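6-phospho-beta-glucosidase (Thermotoga maritima, PDB 1UP7) hydrolyses cellobiose 6'-phosphate to glucose 6-phosphate and glucose, using NAD+ and a manganese ion, as a family 4 glycoside hydrolase. Local coordinates at residues Ala118-Glu123 with Glu373-Arg378; Glu124-Val129 with Leu155-Phe160; Pro167-Arg172 with Gly293-Thr298. One frame throughout, in Å; residues are numbered along the deposited sequence.

Contact 1 (Ala118-Glu123 with Glu373-Arg378)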
loop_
_atom_site.group_PDB
_atom_site.type_symbol
_atom_site.label_atom_id
_atom_site.label_comp_id
_atom_site.label_asym_id
_atom_site.label_seq_id
_atom_site.Cartn_x
_atom_site.Cartn_y
_atom_site.Cartn_z
ATOM N N ALA A 118 -16.339 -23.047 16.323
ATOM C CA ALA A 118 -15.481 -22.301 17.226
ATOM C C ALA A 118 -15.948 -20.857 17.428
ATOM O O ALA A 118 -15.943 -20.382 18.535
ATOM C CB ALA A 118 -14.022 -22.334 16.739
ATOM N N PHE A 119 -16.342 -20.180 16.351
ATOM C CA PHE A 119 -16.585 -18.736 16.380
ATOM C C PHE A 119 -17.523 -18.255 17.512
ATOM O O PHE A 119 -17.177 -17.312 18.229
ATOM C CB PHE A 119 -17.056 -18.193 14.982
ATOM C CG PHE A 119 -15.997 -18.269 13.876
ATOM C CD1 PHE A 119 -14.629 -18.364 14.184
ATOM C CD2 PHE A 119 -16.379 -18.218 12.533
ATOM C CE1 PHE A 119 -13.653 -18.420 13.170
ATOM C CE2 PHE A 119 -15.419 -18.267 11.502
ATOM C CZ PHE A 119 -14.055 -18.382 11.821
ATOM N N PRO A 120 -18.703 -18.869 17.689
ATOM C CA PRO A 120 -19.614 -18.433 18.778
ATOM C C PRO A 120 -19.008 -18.588 20.184
ATOM O O PRO A 120 -19.202 -17.723 21.041
ATOM C CB PRO A 120 -20.844 -19.344 18.626
ATOM C CG PRO A 120 -20.735 -19.934 17.232
ATOM C CD PRO A 120 -19.281 -19.985 16.901
ATOM N N ILE A 121 -18.279 -19.671 20.406
ATOM C CA ILE A 121 -17.637 -19.900 21.686
ATOM C C ILE A 121 -16.506 -18.904 21.908
ATOM O O ILE A 121 -16.447 -18.314 22.998
ATOM C CB ILE A 121 -17.196 -21.382 21.822
ATOM C CG1 ILE A 121 -18.423 -22.305 21.878
ATOM C CG2 ILE A 121 -16.393 -21.607 23.085
ATOM C CD1 ILE A 121 -18.124 -23.797 21.420
ATOM N N VAL A 122 -15.656 -18.658 20.893
ATOM C CA VAL A 122 -14.597 -17.676 21.094
ATOM C C VAL A 122 -15.147 -16.242 21.241
ATOM O O VAL A 122 -14.599 -15.451 22.021
ATOM C CB VAL A 122 -13.369 -17.783 20.113
ATOM C CG1 VAL A 122 -13.123 -19.213 19.625
ATOM C CG2 VAL A 122 -13.457 -16.818 19.017
ATOM N N GLU A 123 -16.256 -15.940 20.552
ATOM C CA GLU A 123 -16.884 -14.639 20.644
ATOM C C GLU A 123 -17.276 -14.352 22.080
ATOM O O GLU A 123 -16.963 -13.287 22.629
ATOM C CB GLU A 123 -18.130 -14.558 19.744
ATOM C CG GLU A 123 -18.011 -13.448 18.732
ATOM C CD GLU A 123 -19.187 -13.333 17.800
ATOM O OE1 GLU A 123 -19.795 -14.376 17.461
ATOM O OE2 GLU A 123 -19.491 -12.164 17.416
ATOM N N GLU A 373 -17.323 -13.812 7.383
ATOM C CA GLU A 373 -18.421 -12.960 6.943
ATOM C C GLU A 373 -19.751 -13.747 6.959
ATOM O O GLU A 373 -20.777 -13.250 7.436
ATOM C CB GLU A 373 -18.116 -12.343 5.561
ATOM C CG GLU A 373 -17.262 -11.070 5.658
ATOM C CD GLU A 373 -16.390 -10.793 4.416
ATOM O OE1 GLU A 373 -16.684 -11.324 3.292
ATOM O OE2 GLU A 373 -15.382 -10.029 4.578
ATOM N N ALA A 374 -19.710 -14.991 6.486
ATOM C CA ALA A 374 -20.895 -15.843 6.504
ATOM C C ALA A 374 -21.378 -16.035 7.942
ATOM O O ALA A 374 -22.575 -15.976 8.207
ATOM C CB ALA A 374 -20.606 -17.200 5.874
ATOM N N TYR A 375 -20.438 -16.239 8.863
ATOM C CA TYR A 375 -20.806 -16.483 10.234
ATOM C C TYR A 375 -21.387 -15.216 10.866
ATOM O O TYR A 375 -22.427 -15.294 11.504
ATOM C CB TYR A 375 -19.656 -17.095 11.035
ATOM C CG TYR A 375 -19.909 -16.906 12.469
ATOM C CD1 TYR A 375 -20.742 -17.770 13.147
ATOM C CD2 TYR A 375 -19.382 -15.809 13.149
ATOM C CE1 TYR A 375 -21.035 -17.565 14.479
ATOM C CE2 TYR A 375 -19.670 -15.596 14.476
ATOM C CZ TYR A 375 -20.494 -16.480 15.122
ATOM O OH TYR A 375 -20.795 -16.311 16.425
ATOM N N LEU A 376 -20.746 -14.059 10.646
ATOM C CA LEU A 376 -21.206 -12.797 11.262
ATOM C C LEU A 376 -22.589 -12.412 10.792
ATOM O O LEU A 376 -23.381 -11.839 11.533
ATOM C CB LEU A 376 -20.227 -11.637 11.021
ATOM C CG LEU A 376 -18.904 -11.769 11.805
ATOM C CD1 LEU A 376 -17.900 -10.746 11.342
ATOM C CD2 LEU A 376 -19.174 -11.638 13.335
ATOM N N LYS A 377 -22.915 -12.753 9.553
ATOM C CA LYS A 377 -24.241 -12.444 9.063
ATOM C C LYS A 377 -25.196 -13.627 9.253
ATOM O O LYS A 377 -26.352 -13.536 8.840
ATOM C CB LYS A 377 -24.174 -12.020 7.600
ATOM C CG LYS A 377 -24.142 -10.533 7.415
ATOM C CD LYS A 377 -22.829 -10.118 6.784
ATOM C CE LYS A 377 -23.070 -9.402 5.455
ATOM N NZ LYS A 377 -23.372 -7.974 5.706
ATOM N N ARG A 378 -24.699 -14.728 9.846
ATOM C CA ARG A 378 -25.490 -15.952 10.017
ATOM C C ARG A 378 -26.151 -16.371 8.727
ATOM O O ARG A 378 -27.353 -16.672 8.695
ATOM C CB ARG A 378 -26.564 -15.775 11.096
ATOM C CG ARG A 378 -26.014 -15.530 12.453
ATOM C CD ARG A 378 -25.034 -16.578 12.909
ATOM N NE ARG A 378 -24.875 -16.456 14.354
ATOM C CZ ARG A 378 -24.102 -15.570 14.962
ATOM N NH1 ARG A 378 -23.352 -14.701 14.266
ATOM N NH2 ARG A 378 -24.082 -15.559 16.290
HETATM O O HOH W 1 -21.957 -12.958 16.111
#

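Contact 2 (Glu124-Val129 with Leu155-Phe160). With NAD (nicotinamide-adenine-dinucleotide), chain I.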
loop_
_atom_site.group_PDB
_atom_site.type_symbol
_atom_site.label_atom_id
_atom_site.label_comp_id
_atom_site.label_asym_id
_atom_site.label_seq_id
_atom_site.Cartn_x
_atom_site.Cartn_y
_atom_site.Cartn_z
ATOM N N GLU A 124 -17.935 -15.327 22.697
ATOM C CA GLU A 124 -18.394 -15.212 24.076
ATOM C C GLU A 124 -17.208 -15.107 25.037
ATOM O O GLU A 124 -17.175 -14.219 25.910
ATOM C CB GLU A 124 -19.296 -16.418 24.420
ATOM C CG GLU A 124 -20.257 -16.188 25.590
ATOM C CD GLU A 124 -20.628 -17.500 26.315
ATOM O OE1 GLU A 124 -21.638 -18.186 25.915
ATOM O OE2 GLU A 124 -19.904 -17.857 27.288
ATOM N N TYR A 125 -16.224 -15.985 24.847
ATOM C CA TYR A 125 -15.048 -16.034 25.700
ATOM C C TYR A 125 -14.180 -14.763 25.611
ATOM O O TYR A 125 -13.790 -14.228 26.658
ATOM C CB TYR A 125 -14.236 -17.315 25.406
ATOM C CG TYR A 125 -14.828 -18.625 25.947
ATOM C CD1 TYR A 125 -15.954 -18.635 26.812
ATOM C CD2 TYR A 125 -14.237 -19.852 25.614
ATOM C CE1 TYR A 125 -16.468 -19.833 27.337
ATOM C CE2 TYR A 125 -14.725 -21.058 26.126
ATOM C CZ TYR A 125 -15.849 -21.044 26.973
ATOM O OH TYR A 125 -16.306 -22.243 27.449
ATOM N N VAL A 126 -13.898 -14.271 24.398
ATOM C CA VAL A 126 -13.105 -13.056 24.226
ATOM C C VAL A 126 -13.867 -11.872 24.835
ATOM O O VAL A 126 -13.275 -11.014 25.491
ATOM C CB VAL A 126 -12.772 -12.797 22.727
ATOM C CG1 VAL A 126 -12.328 -11.350 22.507
ATOM C CG2 VAL A 126 -11.744 -13.859 22.201
ATOM N N ASP A 127 -15.183 -11.841 24.654
ATOM C CA ASP A 127 -15.967 -10.758 25.249
ATOM C C ASP A 127 -15.855 -10.731 26.782
ATOM O O ASP A 127 -15.670 -9.672 27.381
ATOM C CB ASP A 127 -17.432 -10.754 24.795
ATOM C CG ASP A 127 -18.138 -9.458 25.165
ATOM O OD1 ASP A 127 -17.804 -8.398 24.580
ATOM O OD2 ASP A 127 -19.018 -9.388 26.055
ATOM N N THR A 128 -15.922 -11.896 27.410
ATOM C CA THR A 128 -15.765 -11.975 28.856
ATOM C C THR A 128 -14.353 -11.562 29.310
ATOM O O THR A 128 -14.209 -10.838 30.310
ATOM C CB THR A 128 -16.101 -13.409 29.374
ATOM O OG1 THR A 128 -17.452 -13.713 29.059
ATOM C CG2 THR A 128 -16.108 -13.477 30.895
ATOM N N VAL A 129 -13.317 -12.035 28.598
ATOM C CA VAL A 129 -11.944 -11.685 28.949
ATOM C C VAL A 129 -11.755 -10.166 28.847
ATOM O O VAL A 129 -11.294 -9.523 29.791
ATOM C CB VAL A 129 -10.914 -12.447 28.069
ATOM C CG1 VAL A 129 -9.505 -11.848 28.200
ATOM C CG2 VAL A 129 -10.931 -13.952 28.383
ATOM N N LEU A 155 -13.276 -9.220 15.835
ATOM C CA LEU A 155 -13.549 -8.821 17.235
ATOM C C LEU A 155 -12.618 -7.701 17.704
ATOM O O LEU A 155 -12.916 -7.015 18.670
ATOM C CB LEU A 155 -13.488 -10.002 18.196
ATOM C CG LEU A 155 -14.199 -11.288 17.739
ATOM C CD1 LEU A 155 -14.036 -12.321 18.820
ATOM C CD2 LEU A 155 -15.708 -11.085 17.403
ATOM N N GLU A 156 -11.485 -7.518 17.013
ATOM C CA GLU A 156 -10.559 -6.419 17.303
ATOM C C GLU A 156 -10.100 -6.496 18.754
ATOM O O GLU A 156 -10.090 -5.502 19.479
ATOM C CB GLU A 156 -11.177 -5.026 16.946
ATOM C CG GLU A 156 -11.510 -4.868 15.449
ATOM C CD GLU A 156 -12.108 -3.511 15.068
ATOM O OE1 GLU A 156 -11.647 -2.467 15.559
ATOM O OE2 GLU A 156 -13.048 -3.467 14.248
ATOM N N TYR A 157 -9.729 -7.693 19.179
ATOM C CA TYR A 157 -9.072 -7.876 20.458
ATOM C C TYR A 157 -7.591 -8.127 20.219
ATOM O O TYR A 157 -7.217 -9.180 19.697
ATOM C CB TYR A 157 -9.719 -9.036 21.214
ATOM C CG TYR A 157 -9.253 -9.134 22.640
ATOM C CD1 TYR A 157 -9.734 -8.251 23.615
ATOM C CD2 TYR A 157 -8.310 -10.082 23.012
ATOM C CE1 TYR A 157 -9.305 -8.339 24.920
ATOM C CE2 TYR A 157 -7.875 -10.181 24.316
ATOM C CZ TYR A 157 -8.360 -9.309 25.266
ATOM O OH TYR A 157 -7.904 -9.402 26.566
ATOM N N GLU A 158 -6.763 -7.153 20.581
ATOM C CA GLU A 158 -5.362 -7.146 20.183
ATOM C C GLU A 158 -4.541 -8.293 20.782
ATOM O O GLU A 158 -3.751 -8.927 20.086
ATOM C CB GLU A 158 -4.695 -5.809 20.527
ATOM C CG GLU A 158 -3.222 -5.857 20.130
ATOM C CD GLU A 158 -2.503 -4.522 20.172
ATOM O OE1 GLU A 158 -2.792 -3.685 21.081
ATOM O OE2 GLU A 158 -1.618 -4.337 19.289
ATOM N N LYS A 159 -4.749 -8.569 22.061
ATOM C CA LYS A 159 -3.953 -9.545 22.794
ATOM C C LYS A 159 -4.474 -10.954 22.639
ATOM O O LYS A 159 -4.784 -11.636 23.628
ATOM C CB LYS A 159 -3.886 -9.171 24.268
ATOM C CG LYS A 159 -2.947 -7.999 24.532
ATOM C CD LYS A 159 -3.638 -6.915 25.236
ATOM C CE LYS A 159 -3.242 -6.894 26.686
ATOM N NZ LYS A 159 -3.937 -7.990 27.381
ATOM N N PHE A 160 -4.550 -11.401 21.385
ATOM C CA PHE A 160 -4.911 -12.765 21.080
ATOM C C PHE A 160 -3.831 -13.321 20.171
ATOM O O PHE A 160 -3.653 -12.873 19.017
ATOM C CB PHE A 160 -6.262 -12.791 20.401
ATOM C CG PHE A 160 -6.820 -14.180 20.172
ATOM C CD1 PHE A 160 -6.387 -14.963 19.074
ATOM C CD2 PHE A 160 -7.804 -14.704 21.024
ATOM C CE1 PHE A 160 -6.922 -16.223 18.841
ATOM C CE2 PHE A 160 -8.362 -16.000 20.788
ATOM C CZ PHE A 160 -7.926 -16.748 19.712
HETATM P PA NAD I . -10.049 -32.455 23.393
HETATM O O1A NAD I . -11.180 -33.114 22.711
HETATM O O2A NAD I . -9.364 -33.284 24.501
HETATM O O5B NAD I . -10.685 -31.097 24.008
HETATM C C5B NAD I . -10.052 -30.458 25.086
HETATM C C4B NAD I . -11.064 -30.147 26.182
HETATM O O4B NAD I . -11.925 -29.084 25.780
HETATM C C3B NAD I . -11.971 -31.306 26.574
HETATM O O3B NAD I . -11.712 -31.621 27.934
HETATM C C2B NAD I . -13.392 -30.769 26.390
HETATM O O2B NAD I . -14.263 -31.190 27.419
HETATM C C1B NAD I . -13.147 -29.275 26.499
HETATM N N9A NAD I . -14.175 -28.428 25.902
HETATM C C8A NAD I . -14.960 -28.638 24.784
HETATM N N7A NAD I . -15.722 -27.532 24.634
HETATM C C5A NAD I . -15.413 -26.619 25.573
HETATM C C6A NAD I . -15.889 -25.351 25.880
HETATM N N6A NAD I . -16.847 -24.771 25.164
HETATM N N1A NAD I . -15.354 -24.673 26.969
HETATM C C2A NAD I . -14.373 -25.259 27.750
HETATM N N3A NAD I . -13.932 -26.526 27.453
HETATM C C4A NAD I . -14.446 -27.185 26.389
HETATM O O3 NAD I . -9.001 -32.076 22.232
HETATM P PN NAD I . -7.434 -31.769 22.355
HETATM O O1N NAD I . -6.813 -32.806 21.493
HETATM O O2N NAD I . -6.977 -31.583 23.715
HETATM O O5D NAD I . -7.268 -30.325 21.687
HETATM C C5D NAD I . -8.083 -29.204 21.979
HETATM C C4D NAD I . -7.911 -28.184 20.842
HETATM O O4D NAD I . -6.567 -27.724 20.709
HETATM C C3D NAD I . -8.274 -28.772 19.486
HETATM O O3D NAD I . -8.968 -27.764 18.815
HETATM C C2D NAD I . -6.936 -29.055 18.812
HETATM O O2D NAD I . -6.951 -28.998 17.396
HETATM C C1D NAD I . -5.990 -28.059 19.443
HETATM N N1N NAD I . -4.729 -28.714 19.803
HETATM C C2N NAD I . -4.337 -28.543 21.111
HETATM C C3N NAD I . -3.176 -29.099 21.590
HETATM C C7N NAD I . -2.818 -28.886 23.042
HETATM O O7N NAD I . -1.511 -28.546 23.465
HETATM N N7N NAD I . -3.793 -29.016 23.955
HETATM C C4N NAD I . -2.405 -29.848 20.697
HETATM C C5N NAD I . -2.785 -30.029 19.352
HETATM C C6N NAD I . -3.972 -29.445 18.911
#

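Contact 3 (Pro167-Arg172 with Gly293-Thr298). With NAD (nicotinamide-adenine-dinucleotide), chain I; G6P (6-O-phosphono-alpha-D-glucopyranose), chain J.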
loop_
_atom_site.group_PDB
_atom_site.type_symbol
_atom_site.label_atom_id
_atom_site.label_comp_id
_atom_site.label_asym_id
_atom_site.label_seq_id
_atom_site.Cartn_x
_atom_site.Cartn_y
_atom_site.Cartn_z
ATOM N N PRO A 167 6.156 -24.785 13.828
ATOM C CA PRO A 167 7.378 -23.979 13.902
ATOM C C PRO A 167 8.315 -24.550 14.941
ATOM O O PRO A 167 9.474 -24.854 14.596
ATOM C CB PRO A 167 6.882 -22.585 14.309
ATOM C CG PRO A 167 5.418 -22.550 13.893
ATOM C CD PRO A 167 4.952 -23.975 14.143
ATOM N N ILE A 168 7.847 -24.764 16.169
ATOM C CA ILE A 168 8.761 -25.290 17.193
ATOM C C ILE A 168 9.303 -26.660 16.874
ATOM O O ILE A 168 10.455 -26.971 17.184
ATOM C CB ILE A 168 8.173 -25.268 18.636
ATOM C CG1 ILE A 168 9.323 -25.439 19.654
ATOM C CG2 ILE A 168 7.010 -26.329 18.843
ATOM C CD1 ILE A 168 9.028 -24.780 20.968
ATOM N N ASN A 169 8.497 -27.487 16.235
ATOM C CA ASN A 169 8.984 -28.797 15.851
ATOM C C ASN A 169 10.073 -28.681 14.812
ATOM O O ASN A 169 11.075 -29.385 14.897
ATOM C CB ASN A 169 7.839 -29.680 15.343
ATOM C CG ASN A 169 7.036 -30.266 16.479
ATOM O OD1 ASN A 169 7.597 -30.671 17.492
ATOM N ND2 ASN A 169 5.716 -30.293 16.329
ATOM N N PHE A 170 9.891 -27.775 13.847
ATOM C CA PHE A 170 10.923 -27.575 12.859
ATOM C C PHE A 170 12.199 -27.030 13.480
ATOM O O PHE A 170 13.315 -27.503 13.173
ATOM C CB PHE A 170 10.508 -26.681 11.678
ATOM C CG PHE A 170 11.597 -26.609 10.629
ATOM C CD1 PHE A 170 11.756 -27.646 9.706
ATOM C CD2 PHE A 170 12.543 -25.564 10.644
ATOM C CE1 PHE A 170 12.791 -27.617 8.759
ATOM C CE2 PHE A 170 13.574 -25.529 9.705
ATOM C CZ PHE A 170 13.692 -26.553 8.752
ATOM N N ILE A 171 12.045 -26.021 14.341
ATOM C CA ILE A 171 13.195 -25.405 15.029
ATOM C C ILE A 171 13.947 -26.459 15.835
ATOM O O ILE A 171 15.186 -26.499 15.836
ATOM C CB ILE A 171 12.741 -24.186 15.933
ATOM C CG1 ILE A 171 12.599 -22.903 15.102
ATOM C CG2 ILE A 171 13.720 -23.920 17.061
ATOM C CD1 ILE A 171 11.658 -21.865 15.687
ATOM N N ARG A 172 13.202 -27.339 16.506
ATOM C CA ARG A 172 13.814 -28.468 17.231
ATOM C C ARG A 172 14.595 -29.404 16.322
ATOM O O ARG A 172 15.702 -29.800 16.647
ATOM C CB ARG A 172 12.742 -29.235 18.001
ATOM C CG ARG A 172 13.267 -30.103 19.169
ATOM C CD ARG A 172 12.579 -31.493 19.269
ATOM N NE ARG A 172 11.541 -31.696 18.231
ATOM C CZ ARG A 172 11.712 -32.402 17.103
ATOM N NH1 ARG A 172 12.883 -32.997 16.844
ATOM N NH2 ARG A 172 10.707 -32.511 16.231
ATOM N N GLY A 293 0.267 -33.474 18.861
ATOM C CA GLY A 293 0.237 -32.121 19.392
ATOM C C GLY A 293 1.436 -31.819 20.272
ATOM O O GLY A 293 1.592 -30.718 20.828
ATOM N N SER A 294 2.325 -32.776 20.386
ATOM C CA SER A 294 3.467 -32.550 21.242
ATOM C C SER A 294 4.273 -31.264 20.943
ATOM O O SER A 294 4.330 -30.747 19.799
ATOM C CB SER A 294 4.342 -33.801 21.293
ATOM O OG SER A 294 3.630 -34.800 22.044
ATOM N N MET A 295 4.898 -30.762 22.004
ATOM C CA MET A 295 5.640 -29.514 21.994
ATOM C C MET A 295 4.793 -28.258 21.864
ATOM O O MET A 295 5.304 -27.129 21.917
ATOM C CB MET A 295 6.844 -29.569 21.055
ATOM C CG MET A 295 8.054 -30.141 21.800
ATOM S SD MET A 295 9.654 -30.024 20.927
ATOM C CE MET A 295 9.336 -28.930 19.673
ATOM N N TYR A 296 3.485 -28.426 21.747
ATOM C CA TYR A 296 2.584 -27.286 21.886
ATOM C C TYR A 296 2.865 -26.652 23.247
ATOM O O TYR A 296 2.886 -25.425 23.380
ATOM C CB TYR A 296 1.133 -27.764 21.860
ATOM C CG TYR A 296 0.359 -27.564 20.550
ATOM C CD1 TYR A 296 0.347 -28.543 19.556
ATOM C CD2 TYR A 296 -0.417 -26.426 20.335
ATOM C CE1 TYR A 296 -0.399 -28.366 18.355
ATOM C CE2 TYR A 296 -1.160 -26.254 19.147
ATOM C CZ TYR A 296 -1.144 -27.225 18.183
ATOM O OH TYR A 296 -1.873 -27.056 17.027
ATOM N N SER A 297 3.110 -27.501 24.247
ATOM C CA SER A 297 3.427 -27.112 25.628
ATOM C C SER A 297 4.561 -26.133 25.754
ATOM O O SER A 297 4.414 -25.057 26.342
ATOM C CB SER A 297 3.899 -28.354 26.394
ATOM O OG SER A 297 5.303 -28.584 26.181
ATOM N N THR A 298 5.724 -26.556 25.277
ATOM C CA THR A 298 6.888 -25.701 25.278
ATOM C C THR A 298 6.569 -24.409 24.541
ATOM O O THR A 298 6.979 -23.334 24.994
ATOM C CB THR A 298 8.100 -26.390 24.622
ATOM O OG1 THR A 298 8.358 -27.617 25.302
ATOM C CG2 THR A 298 9.399 -25.597 24.908
HETATM P PA NAD I . -10.049 -32.455 23.393
HETATM O O1A NAD I . -11.180 -33.114 22.711
HETATM O O2A NAD I . -9.364 -33.284 24.501
HETATM O O5B NAD I . -10.685 -31.097 24.008
HETATM C C5B NAD I . -10.052 -30.458 25.086
HETATM C C4B NAD I . -11.064 -30.147 26.182
HETATM O O4B NAD I . -11.925 -29.084 25.780
HETATM C C3B NAD I . -11.971 -31.306 26.574
HETATM O O3B NAD I . -11.712 -31.621 27.934
HETATM C C2B NAD I . -13.392 -30.769 26.390
HETATM O O2B NAD I . -14.263 -31.190 27.419
HETATM C C1B NAD I . -13.147 -29.275 26.499
HETATM N N9A NAD I . -14.175 -28.428 25.902
HETATM C C8A NAD I . -14.960 -28.638 24.784
HETATM N N7A NAD I . -15.722 -27.532 24.634
HETATM C C5A NAD I . -15.413 -26.619 25.573
HETATM C C6A NAD I . -15.889 -25.351 25.880
HETATM N N6A NAD I . -16.847 -24.771 25.164
HETATM N N1A NAD I . -15.354 -24.673 26.969
HETATM C C2A NAD I . -14.373 -25.259 27.750
HETATM N N3A NAD I . -13.932 -26.526 27.453
HETATM C C4A NAD I . -14.446 -27.185 26.389
HETATM O O3 NAD I . -9.001 -32.076 22.232
HETATM P PN NAD I . -7.434 -31.769 22.355
HETATM O O1N NAD I . -6.813 -32.806 21.493
HETATM O O2N NAD I . -6.977 -31.583 23.715
HETATM O O5D NAD I . -7.268 -30.325 21.687
HETATM C C5D NAD I . -8.083 -29.204 21.979
HETATM C C4D NAD I . -7.911 -28.184 20.842
HETATM O O4D NAD I . -6.567 -27.724 20.709
HETATM C C3D NAD I . -8.274 -28.772 19.486
HETATM O O3D NAD I . -8.968 -27.764 18.815
HETATM C C2D NAD I . -6.936 -29.055 18.812
HETATM O O2D NAD I . -6.951 -28.998 17.396
HETATM C C1D NAD I . -5.990 -28.059 19.443
HETATM N N1N NAD I . -4.729 -28.714 19.803
HETATM C C2N NAD I . -4.337 -28.543 21.111
HETATM C C3N NAD I . -3.176 -29.099 21.590
HETATM C C7N NAD I . -2.818 -28.886 23.042
HETATM O O7N NAD I . -1.511 -28.546 23.465
HETATM N N7N NAD I . -3.793 -29.016 23.955
HETATM C C4N NAD I . -2.405 -29.848 20.697
HETATM C C5N NAD I . -2.785 -30.029 19.352
HETATM C C6N NAD I . -3.972 -29.445 18.911
HETATM C C1 G6P J . -0.081 -31.494 14.417
HETATM C C2 G6P J . -0.735 -30.112 14.138
HETATM C C3 G6P J . -1.809 -29.827 15.187
HETATM C C4 G6P J . -2.862 -30.917 15.064
HETATM C C5 G6P J . -2.200 -32.266 15.404
HETATM C C6 G6P J . -3.200 -33.404 15.251
HETATM O O1 G6P J . 0.908 -31.893 13.450
HETATM O O2 G6P J . 0.195 -29.030 14.139
HETATM O O3 G6P J . -2.379 -28.520 15.062
HETATM O O4 G6P J . -3.998 -30.616 15.875
HETATM O O5 G6P J . -1.072 -32.541 14.534
HETATM O O6 G6P J . -2.925 -34.452 16.167
HETATM P P G6P J . -4.093 -35.448 16.653
HETATM O O1P G6P J . -3.491 -36.287 17.757
HETATM O O2P G6P J . -4.624 -36.391 15.584
HETATM O O3P G6P J . -5.209 -34.594 17.186
#

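Contact 1 (Ala118-Glu123 with Glu373-Arg378)
Y375 lays one face of its ring over the CB of F119, a CH-pi contact with F119 CB 3.7 Å from the ring centroid. The F119 ring turns its edge to the same face, F119 CD2 near Y375 CG, an offset edge-to-face pair with planes 61° apart. With CG anti to its backbone N (chi1 161°), the Y375 ring extends across to helix 109-131, where P120 CG comes within 3.6 Å of Y375 CE1. Its hydroxyl donates to E123 OE1 over a very short 2.4 Å; OE1 lies in the ring plane at its edge, the carboxylate itself turned 70° from the ring. On the opposite face lies the guanidinium of R378, NH1 above the rim. That NH1 also bonds Y375 O at 3.0 Å, the carbonyl being taken from its other side by R378 N in the Schellman motif that ends helix 355-376. Water 1 bridges E123 OE2 and R378 NH1; directly, E123 OE1 and R378 NH2 stay 4.6 Å apart, too far for a salt bridge. The contact ties the helical C-terminal part to helix 109-131 of the NAD-binding domain; helix 144-155 flanks it, with F150 and H146 against F119, and helix 380-389 packs on A374.

Contact 2 (Glu124-Val129 with Leu155-Phe160)
Y157 and F160 meet V126 and V129 of helix 109-131 obliquely, V126 CG1 and V129 CG1 against the first ring and V126 CG2 against the second, while the Y125 ring on the same helix has NAD N1A in plane at its edge. This is the Rossmann-type domain of the family: the loop 155-160 runs from helix 144-155 into strand 160-162, an outermost strand of the parallel sheet, and helix 109-131 packs against this loop and F160 at the start of the strand. V126 divides its work between two branches. CG1, anti to the backbone N (chi1 163°), passes alongside Y157 at 3.7 Å from Y157 CB, while CG2 crosses F160 at about a right angle, 4.2 Å from F160 CD2. L155 CD1 adds a third apolar neighbour, 4.1 Å from V126 CB. No hydrogen bond crosses between the segments; V129 CG1 comes 3.3 Å from Y157 OH, and that hydroxyl is bonded to A135 O. R130 bonds L155 O, joining the start of the loop segment to helix 109-131. Y125 turns to the cofactor, with F67 stacked on its ring and F81 edge-to-face. Its hydroxyl donates to the adenine, Y125 OH to NAD N1A being 2.7 Å.

Contact 3 (Pro167-Arg172 with Gly293-Thr298)
M295 crosses I168, N169 and R172 obliquely, its chain running out from segment 293-298 to the flank of helix 166-177. A bend at chi3 (14°) folds the methyl back, setting CE among all three helix residues while SD faces R172. CE lies 3.5 Å from I168 CG1 and close to I168 O, which also accepts from R172 N one turn on. The amide of N169 brings its oxygen up as well, with N169 OD1 3.3 Å from M295 CE. The R172 chain, bent at chi2 and chi3, curls past the thioether: R172 CD is 3.7 Å from M295 SD, and both this sulfur and N169 OD1 lie in plane at the edge of the guanidinium. The outer end of that group is held by a salt bridge from R172 NH1 to E176. Further along, I168 CD1 meets T298 CG2 at 4.0 Å, the two side chains crossing at about a right angle on the first turn of helix 296-308.

M295 is the third residue of a type II turn from G293 to Y296 and the N-cap of helix 296-308. Y296 points the other way, into the active site: NAD C4N lies over one ring face, offset toward its rim, and Y296 OH is hydrogen-bonded to O3 of glucose 6-phosphate at 2.5 Å. S294 O accepts a hydrogen bond from N165 ND2, a substrate-binding residue. No hydrogen bond joins the segments; the M295 methyl and sulfur meet apolar and polar helix atoms by van der Waals contact, while Y296 gives its ring face to the nicotinamide and its hydroxyl to the sugar.

How the contacts relate
Contacts 1 and 2 use consecutive segments, 118-123 and 124-129, of helix 109-131, their centres 13 Å apart, and they touch directly: E123 CG of contact 1 packs on L155 CD2 of contact 2 at 3.6 Å. Along the chain, contact 1 closes a loop that encloses both others. Contact 3 lies across the centre of the chain, its centre 29 Å from that of contact 1 and 25 Å from that of contact 2, yet NAD spans the gap: contact 2 meets the adenine and contact 3 the nicotinamide. I121 of contact 1 also borders the cofactor pocket. Contacts 1 and 3 each join the N-terminal and C-terminal family regions, contact 3 beside the glucose 6-phosphate.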